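Hypothetical protein (Leishmania major, PDB 3LJN) is of unknown function but is built of stacked ankyrin repeats, a fold that commonly serves as a scaffold for binding other proteins. Local coordinates at residues E224-M228 with M256-T260; I235-M239 with K266-L271; N20-H25 with V44-N50. All blocks are in the same frame, centred on the assembly; numbering follows the deposited sequence.

Interaction 1: residues E224-M228 with M256-T260; sequences EDVAM and MVLLT
Glu224 and Met256 run past each other in opposite directions, the acid reaching from helix 224-231 toward the start of helix 257-266 and the selenomethionine reaching back. With CG anti to the backbone N (chi1 -166°) and an extended chain beyond it, Glu224 lays its CB and CG against Met256, whose SE stands 3.8 Å from the CG of Glu224. The OE2 of Glu224 arrives 3.2 Å from the CA of Met256, the N-cap residue. No hydrogen bond is made there, since the N-H of Val257 points poorly, but a negative group beside a helix N-terminus is probably favoured by the helix dipole. Helices packed side by side like this are consistent with an ankyrin-like stack. One turn further on the contact becomes apolar. Ala227, with only a methyl group, is consistent with a close approach of the helices: its CB meets Leu259 CD1 at 3.8 Å. Met228, doubly kinked (chi2 -91°, chi3 -81°), curls over the backbone of the partner helix: SE lies 3.9 Å from Leu259 CA, and the CE methyl reaches the CB of Leu258. Behind this layer, Met256 and Leu259 also touch Ile219 and Ser251, while helix 300-317 packs against Val257 and Thr260.

Interaction 2: residues I235-M239 with K266-L271; sequences IDVNM and KTDVFL
Asn238 reaches across to the turn at Asp268 and uses its amide oxygen to accept the backbone N-H there. The Asp268 N to Asn238 OD1 bond is 3.3 Å long but almost straight, at 171° about the hydrogen, with the donor somewhat tilted from the plane of the amide carbonyl. A chi1 of -64° places CG of Asn238 beside its own backbone N, and from there the amide lies against three neighbours: ND2 of Asn238 is 3.5 Å from Asp268 CB, while OD1 also touches Thr267 CA and Leu271 CD1. The side chains of Asn238 and Asp268 cross at about a right angle, and their flat ends are nearly perpendicular. Asparagine suits the place because a short amide can accept from a loop N-H without bringing a charge. Asp236 OD1 accepts from the backbone N of Asn238, an Asx turn that fixes the backbone from which the amide springs, while Asp268 OD1 caps the next helix by accepting from Phe270 N. Beside the polar bond, chi1 of -53° sets CG2 of branched Val237 between its backbone N and carbonyl carbon, from where it comes 3.6 Å from Lys266 O and nears Thr267 OG1, which bonds Leu263 O. The contact thus joins the loop between helices 224-231 and 247-253 to the short connection leading from helix 257-266 into helix 269-273, where Leu271 O also meets Tyr249 OH.

Interaction 3: residues N20-H25 with V44-N50; sequences NMEKIH and VSPTIQN
This is a helix-to-loop contact near the N-terminal end of the chain, largely apolar but fixed by one buried histidine bond: helix 18-30 packs on the loop that follows helix 33-41. His25 presents its ring edge to the loop, and NE2 donates to the carbonyl O of Ile48 over 3.0 Å. The bond is nearly straight (173°), with the acceptor lying in the ring plane, which fixes the rotation of the imidazole about its CB-CG bond. A chi1 of 74° puts CG of Met21 between its backbone N and carbonyl carbon, sending SE over one face of the His25 ring, offset toward the rim. Histidine suits this position, being able to satisfy a loop carbonyl and still pack as a flat group. The arrangement is consistent with the ankyrin fold, pairs of antiparallel helices followed by a loop, where a histidine commonly bonds a loop carbonyl; this loop contains a type I turn from Ser45 to Ile48. Ile48 projects its branches into the helix surface, CD1 meeting Met21 CB at 3.6 Å and CG2 meeting Ile24 CG2 at 3.9 Å. The side chains of Ile24 and Val44 lie alongside each other, pointing opposite ways, and both touch Leu39. At the end of the loop segment, the side chain of Met21 crosses that of Asn50, CE 3.7 Å from Asn50 CB, while Asn50 OD1 accepts from Phe52 N and Cys54 N.

Interactions 1 and 2 belong to the same region of the chain, their centres about 15 Å apart, and their segments alternate in sequence, so they join the same two neighbouring parts of the stack at two levels. Interaction 1 pairs helices 224-231 and 257-266, and interaction 2 pairs the loop after the first with the end of the second and the connection beyond it; nearest atoms remain about 6 Å apart, without touching. Interaction 3 lies on the opposite side of the chain's centre, with its own centre about 55 Å from that of interaction 1 and about 56 Å from that of interaction 2. It closes in sequence before either of the others opens, at the N-terminal end of the elongated molecule.

Interaction 1: residues E224-M228 with M256-T260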
loop_
_atom_site.group_PDB
_atom_site.type_symbol
_atom_site.label_atom_id
_atom_site.label_comp_id
_atom_site.label_asym_id
_atom_site.label_seq_id
_atom_site.Cartn_x
_atom_site.Cartn_y
_atom_site.Cartn_z
ATOM N N GLU A 224 -16.015 7.222 7.067
ATOM C CA GLU A 224 -16.662 8.240 6.227
ATOM C C GLU A 224 -15.749 9.418 5.916
ATOM O O GLU A 224 -15.718 9.880 4.788
ATOM C CB GLU A 224 -17.966 8.751 6.858
ATOM C CG GLU A 224 -18.858 9.553 5.878
ATOM C CD GLU A 224 -20.174 10.053 6.489
ATOM O OE1 GLU A 224 -20.334 10.027 7.730
ATOM O OE2 GLU A 224 -21.055 10.487 5.718
ATOM N N ASP A 225 -15.016 9.895 6.916
ATOM C CA ASP A 225 -14.170 11.096 6.775
ATOM C C ASP A 225 -12.909 10.877 5.926
ATOM O O ASP A 225 -12.435 11.793 5.249
ATOM C CB ASP A 225 -13.781 11.637 8.153
ATOM C CG ASP A 225 -13.366 10.539 9.123
ATOM O OD1 ASP A 225 -13.064 9.404 8.672
ATOM O OD2 ASP A 225 -13.366 10.814 10.346
ATOM N N VAL A 226 -12.367 9.666 5.977
ATOM C CA VAL A 226 -11.241 9.291 5.130
ATOM C C VAL A 226 -11.727 9.144 3.708
ATOM O O VAL A 226 -10.989 9.422 2.777
ATOM C CB VAL A 226 -10.594 7.972 5.589
ATOM C CG1 VAL A 226 -9.654 7.462 4.549
ATOM C CG2 VAL A 226 -9.857 8.173 6.900
ATOM N N ALA A 227 -12.977 8.712 3.554
ATOM C CA ALA A 227 -13.626 8.598 2.244
ATOM C C ALA A 227 -13.729 9.946 1.514
ATOM O O ALA A 227 -13.662 9.999 0.292
ATOM C CB ALA A 227 -14.996 7.992 2.403
HETATM N N MSE A 228 -13.889 11.022 2.281
HETATM C CA MSE A 228 -14.050 12.365 1.747
HETATM C C MSE A 228 -12.726 12.895 1.251
HETATM O O MSE A 228 -12.683 13.643 0.271
HETATM C CB MSE A 228 -14.571 13.295 2.832
HETATM C CG MSE A 228 -15.938 12.918 3.370
HETATM SE SE MSE A 228 -17.393 13.796 2.397
HETATM C CE MSE A 228 -17.414 15.580 3.260
HETATM N N MSE A 256 -24.485 7.401 5.663
HETATM C CA MSE A 256 -23.376 8.293 5.286
HETATM C C MSE A 256 -23.905 9.413 4.413
HETATM O O MSE A 256 -23.854 9.328 3.188
HETATM C CB MSE A 256 -22.232 7.545 4.547
HETATM C CG MSE A 256 -21.415 6.540 5.419
HETATM SE SE MSE A 256 -19.606 6.034 4.672
HETATM C CE MSE A 256 -19.916 6.557 2.802
ATOM N N VAL A 257 -24.391 10.468 5.068
ATOM C CA VAL A 257 -25.193 11.498 4.416
ATOM C C VAL A 257 -24.331 12.506 3.662
ATOM O O VAL A 257 -24.578 12.768 2.480
ATOM C CB VAL A 257 -26.074 12.244 5.436
ATOM C CG1 VAL A 257 -27.035 13.161 4.717
ATOM C CG2 VAL A 257 -26.854 11.270 6.292
ATOM N N LEU A 258 -23.321 13.059 4.337
ATOM C CA LEU A 258 -22.411 14.041 3.712
ATOM C C LEU A 258 -21.693 13.525 2.454
ATOM O O LEU A 258 -21.664 14.217 1.443
ATOM C CB LEU A 258 -21.384 14.576 4.720
ATOM C CG LEU A 258 -21.904 15.385 5.936
ATOM C CD1 LEU A 258 -20.882 16.468 6.392
ATOM C CD2 LEU A 258 -23.290 16.032 5.689
ATOM N N LEU A 259 -21.128 12.318 2.510
ATOM C CA LEU A 259 -20.521 11.703 1.336
ATOM C C LEU A 259 -21.528 11.581 0.199
ATOM O O LEU A 259 -21.210 11.880 -0.951
ATOM C CB LEU A 259 -19.963 10.326 1.658
ATOM C CG LEU A 259 -19.116 9.731 0.516
ATOM C CD1 LEU A 259 -17.628 10.156 0.621
ATOM C CD2 LEU A 259 -19.228 8.219 0.429
ATOM N N THR A 260 -22.744 11.153 0.520
ATOM C CA THR A 260 -23.784 10.991 -0.493
ATOM C C THR A 260 -24.181 12.301 -1.191
ATOM O O THR A 260 -24.421 12.299 -2.404
ATOM C CB THR A 260 -25.052 10.381 0.085
ATOM O OG1 THR A 260 -24.736 9.180 0.794
ATOM C CG2 THR A 260 -26.041 10.070 -1.030
#

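Interaction 2: residues I235-M239 with K266-L271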
loop_
_atom_site.group_PDB
_atom_site.type_symbol
_atom_site.label_atom_id
_atom_site.label_comp_id
_atom_site.label_asym_id
_atom_site.label_seq_id
_atom_site.Cartn_x
_atom_site.Cartn_y
_atom_site.Cartn_z
ATOM N N ILE A 235 -10.306 11.338 -6.727
ATOM C CA ILE A 235 -10.467 9.941 -7.089
ATOM C C ILE A 235 -11.662 9.844 -7.995
ATOM O O ILE A 235 -12.618 10.582 -7.817
ATOM C CB ILE A 235 -10.717 9.036 -5.869
ATOM C CG1 ILE A 235 -10.641 7.562 -6.288
ATOM C CG2 ILE A 235 -12.071 9.356 -5.224
ATOM C CD1 ILE A 235 -10.445 6.605 -5.138
ATOM N N ASP A 236 -11.611 8.940 -8.962
ATOM C CA ASP A 236 -12.728 8.754 -9.873
ATOM C C ASP A 236 -13.886 8.120 -9.119
ATOM O O ASP A 236 -13.722 7.087 -8.475
ATOM C CB ASP A 236 -12.322 7.871 -11.044
ATOM C CG ASP A 236 -13.446 7.651 -12.022
ATOM O OD1 ASP A 236 -14.426 8.418 -11.988
ATOM O OD2 ASP A 236 -13.355 6.703 -12.830
ATOM N N VAL A 237 -15.060 8.733 -9.197
ATOM C CA VAL A 237 -16.229 8.237 -8.469
ATOM C C VAL A 237 -17.101 7.333 -9.336
ATOM O O VAL A 237 -18.164 6.910 -8.905
ATOM C CB VAL A 237 -17.087 9.406 -7.937
ATOM C CG1 VAL A 237 -16.232 10.362 -7.136
ATOM C CG2 VAL A 237 -17.768 10.142 -9.081
ATOM N N ASN A 238 -16.655 7.056 -10.557
ATOM C CA ASN A 238 -17.416 6.265 -11.520
ATOM C C ASN A 238 -16.775 4.894 -11.757
ATOM O O ASN A 238 -17.089 4.211 -12.722
ATOM C CB ASN A 238 -17.531 7.020 -12.857
ATOM C CG ASN A 238 -18.322 8.325 -12.749
ATOM O OD1 ASN A 238 -19.130 8.514 -11.845
ATOM N ND2 ASN A 238 -18.091 9.224 -13.697
HETATM N N MSE A 239 -15.868 4.502 -10.874
HETATM C CA MSE A 239 -15.231 3.195 -10.965
HETATM C C MSE A 239 -16.193 2.140 -10.457
HETATM O O MSE A 239 -16.679 2.242 -9.337
HETATM C CB MSE A 239 -13.946 3.160 -10.134
HETATM C CG MSE A 239 -12.780 3.897 -10.771
HETATM SE SE MSE A 239 -11.136 3.694 -9.716
HETATM C CE MSE A 239 -11.607 4.883 -8.214
ATOM N N LYS A 266 -21.144 14.542 -8.083
ATOM C CA LYS A 266 -20.028 14.191 -8.992
ATOM C C LYS A 266 -20.257 12.966 -9.860
ATOM O O LYS A 266 -19.544 12.767 -10.836
ATOM C CB LYS A 266 -18.756 13.936 -8.182
ATOM C CG LYS A 266 -18.363 15.095 -7.291
ATOM C CD LYS A 266 -17.406 14.695 -6.178
ATOM C CE LYS A 266 -17.381 15.779 -5.090
ATOM N NZ LYS A 266 -17.213 17.186 -5.640
ATOM N N THR A 267 -21.217 12.126 -9.492
ATOM C CA THR A 267 -21.428 10.896 -10.229
ATOM C C THR A 267 -22.093 11.203 -11.563
ATOM O O THR A 267 -23.040 11.988 -11.639
ATOM C CB THR A 267 -22.249 9.865 -9.419
ATOM O OG1 THR A 267 -21.506 9.487 -8.258
ATOM C CG2 THR A 267 -22.518 8.612 -10.231
ATOM N N ASP A 268 -21.561 10.575 -12.606
ATOM C CA ASP A 268 -22.087 10.698 -13.953
ATOM C C ASP A 268 -23.547 10.304 -13.937
ATOM O O ASP A 268 -23.952 9.521 -13.108
ATOM C CB ASP A 268 -21.289 9.816 -14.924
ATOM C CG ASP A 268 -21.629 10.089 -16.392
ATOM O OD1 ASP A 268 -22.653 9.528 -16.877
ATOM O OD2 ASP A 268 -20.865 10.852 -17.055
ATOM N N VAL A 269 -24.320 10.868 -14.859
ATOM C CA VAL A 269 -25.785 10.803 -14.827
ATOM C C VAL A 269 -26.316 9.447 -15.277
ATOM O O VAL A 269 -27.289 8.920 -14.723
ATOM C CB VAL A 269 -26.391 11.947 -15.685
ATOM C CG1 VAL A 269 -27.594 11.466 -16.491
ATOM C CG2 VAL A 269 -26.753 13.127 -14.778
ATOM N N PHE A 270 -25.665 8.890 -16.284
ATOM C CA PHE A 270 -25.978 7.554 -16.740
ATOM C C PHE A 270 -26.063 6.560 -15.571
ATOM O O PHE A 270 -26.924 5.707 -15.568
ATOM C CB PHE A 270 -24.930 7.096 -17.761
ATOM C CG PHE A 270 -25.097 5.670 -18.205
ATOM C CD1 PHE A 270 -25.810 5.369 -19.371
ATOM C CD2 PHE A 270 -24.539 4.623 -17.458
ATOM C CE1 PHE A 270 -25.973 4.035 -19.791
ATOM C CE2 PHE A 270 -24.699 3.284 -17.857
ATOM C CZ PHE A 270 -25.416 2.986 -19.026
ATOM N N LEU A 271 -25.176 6.666 -14.589
ATOM C CA LEU A 271 -25.134 5.699 -13.489
ATOM C C LEU A 271 -26.264 5.866 -12.477
ATOM O O LEU A 271 -26.715 4.881 -11.893
ATOM C CB LEU A 271 -23.786 5.750 -12.776
ATOM C CG LEU A 271 -22.645 5.148 -13.594
ATOM C CD1 LEU A 271 -21.302 5.696 -13.136
ATOM C CD2 LEU A 271 -22.670 3.625 -13.545
#

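Interaction 3: residues N20-H25 with V44-N50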
loop_
_atom_site.group_PDB
_atom_site.type_symbol
_atom_site.label_atom_id
_atom_site.label_comp_id
_atom_site.label_asym_id
_atom_site.label_seq_id
_atom_site.Cartn_x
_atom_site.Cartn_y
_atom_site.Cartn_z
ATOM N N ASN A 20 36.346 -17.529 -1.891
ATOM C CA ASN A 20 36.290 -16.070 -1.941
ATOM C C ASN A 20 34.971 -15.507 -1.431
ATOM O O ASN A 20 34.965 -14.497 -0.732
ATOM C CB ASN A 20 36.536 -15.562 -3.371
ATOM C CG ASN A 20 38.003 -15.350 -3.674
ATOM O OD1 ASN A 20 38.749 -14.815 -2.855
ATOM N ND2 ASN A 20 38.419 -15.749 -4.869
HETATM N N MSE A 21 33.853 -16.133 -1.785
HETATM C CA MSE A 21 32.565 -15.667 -1.288
HETATM C C MSE A 21 32.507 -15.805 0.224
HETATM O O MSE A 21 31.799 -15.062 0.885
HETATM C CB MSE A 21 31.399 -16.398 -1.959
HETATM C CG MSE A 21 31.158 -17.834 -1.517
HETATM SE SE MSE A 21 29.591 -18.054 -0.367
HETATM C CE MSE A 21 29.338 -19.976 -0.590
ATOM N N GLU A 22 33.272 -16.745 0.770
ATOM C CA GLU A 22 33.332 -16.923 2.211
ATOM C C GLU A 22 33.928 -15.715 2.883
ATOM O O GLU A 22 33.446 -15.293 3.927
ATOM C CB GLU A 22 34.136 -18.168 2.588
ATOM C CG GLU A 22 33.327 -19.458 2.588
ATOM C CD GLU A 22 32.088 -19.402 3.482
ATOM O OE1 GLU A 22 31.096 -20.086 3.146
ATOM O OE2 GLU A 22 32.096 -18.683 4.510
ATOM N N LYS A 23 34.979 -15.164 2.284
ATOM C CA LYS A 23 35.653 -13.992 2.836
ATOM C C LYS A 23 34.776 -12.747 2.790
ATOM O O LYS A 23 34.709 -11.991 3.750
ATOM C CB LYS A 23 36.957 -13.715 2.081
ATOM C CG LYS A 23 38.052 -14.746 2.302
ATOM C CD LYS A 23 39.428 -14.130 2.085
ATOM C CE LYS A 23 40.539 -15.164 2.152
ATOM N NZ LYS A 23 40.620 -15.981 0.911
ATOM N N ILE A 24 34.104 -12.545 1.671
ATOM C CA ILE A 24 33.365 -11.314 1.455
ATOM C C ILE A 24 32.107 -11.236 2.339
ATOM O O ILE A 24 31.795 -10.189 2.896
ATOM C CB ILE A 24 33.048 -11.125 -0.053
ATOM C CG1 ILE A 24 32.635 -9.685 -0.342
ATOM C CG2 ILE A 24 31.995 -12.104 -0.532
ATOM C CD1 ILE A 24 32.387 -9.412 -1.809
ATOM N N HIS A 25 31.407 -12.354 2.479
ATOM C CA HIS A 25 30.260 -12.477 3.380
ATOM C C HIS A 25 30.646 -12.239 4.858
ATOM O O HIS A 25 29.903 -11.614 5.625
ATOM C CB HIS A 25 29.669 -13.892 3.272
ATOM C CG HIS A 25 28.879 -14.156 2.024
ATOM N ND1 HIS A 25 27.742 -14.935 2.024
ATOM C CD2 HIS A 25 29.066 -13.772 0.740
ATOM C CE1 HIS A 25 27.256 -15.005 0.799
ATOM N NE2 HIS A 25 28.043 -14.312 -0.002
ATOM N N VAL A 44 36.512 -9.966 -6.855
ATOM C CA VAL A 44 35.431 -10.825 -6.348
ATOM C C VAL A 44 34.104 -10.154 -6.706
ATOM O O VAL A 44 33.869 -9.008 -6.307
ATOM C CB VAL A 44 35.493 -10.978 -4.804
ATOM C CG1 VAL A 44 34.366 -11.846 -4.316
ATOM C CG2 VAL A 44 36.828 -11.546 -4.366
ATOM N N SER A 45 33.232 -10.819 -7.450
ATOM C CA SER A 45 31.972 -10.160 -7.816
ATOM C C SER A 45 31.116 -9.876 -6.566
ATOM O O SER A 45 30.916 -10.767 -5.741
ATOM C CB SER A 45 31.160 -10.972 -8.818
ATOM O OG SER A 45 29.771 -10.704 -8.659
ATOM N N PRO A 46 30.588 -8.648 -6.439
ATOM C CA PRO A 46 29.850 -8.243 -5.240
ATOM C C PRO A 46 28.649 -9.110 -4.903
ATOM O O PRO A 46 28.409 -9.378 -3.731
ATOM C CB PRO A 46 29.345 -6.827 -5.584
ATOM C CG PRO A 46 30.093 -6.416 -6.754
ATOM C CD PRO A 46 30.465 -7.643 -7.502
ATOM N N THR A 47 27.903 -9.526 -5.923
ATOM C CA THR A 47 26.614 -10.187 -5.741
ATOM C C THR A 47 26.723 -11.724 -5.673
ATOM O O THR A 47 25.789 -12.436 -6.043
ATOM C CB THR A 47 25.680 -9.835 -6.902
ATOM O OG1 THR A 47 26.334 -10.164 -8.142
ATOM C CG2 THR A 47 25.296 -8.346 -6.878
ATOM N N ILE A 48 27.848 -12.226 -5.173
ATOM C CA ILE A 48 28.147 -13.652 -5.194
ATOM C C ILE A 48 27.392 -14.372 -4.060
ATOM O O ILE A 48 27.429 -13.944 -2.905
ATOM C CB ILE A 48 29.689 -13.866 -5.139
ATOM C CG1 ILE A 48 30.056 -15.318 -5.420
ATOM C CG2 ILE A 48 30.279 -13.371 -3.814
ATOM C CD1 ILE A 48 31.534 -15.548 -5.500
ATOM N N GLN A 49 26.713 -15.470 -4.398
ATOM C CA GLN A 49 25.724 -16.060 -3.491
ATOM C C GLN A 49 26.167 -17.369 -2.882
ATOM O O GLN A 49 27.101 -17.999 -3.359
ATOM C CB GLN A 49 24.337 -16.210 -4.144
ATOM C CG GLN A 49 24.301 -16.485 -5.635
ATOM C CD GLN A 49 22.874 -16.420 -6.222
ATOM O OE1 GLN A 49 21.868 -16.421 -5.498
ATOM N NE2 GLN A 49 22.792 -16.376 -7.552
ATOM N N ASN A 50 25.505 -17.723 -1.777
ATOM C CA ASN A 50 25.718 -18.979 -1.097
ATOM C C ASN A 50 24.495 -19.798 -1.401
ATOM O O ASN A 50 23.554 -19.252 -1.939
ATOM C CB ASN A 50 25.941 -18.763 0.406
ATOM C CG ASN A 50 24.669 -18.408 1.171
ATOM O OD1 ASN A 50 23.563 -18.387 0.627
ATOM N ND2 ASN A 50 24.834 -18.135 2.463
#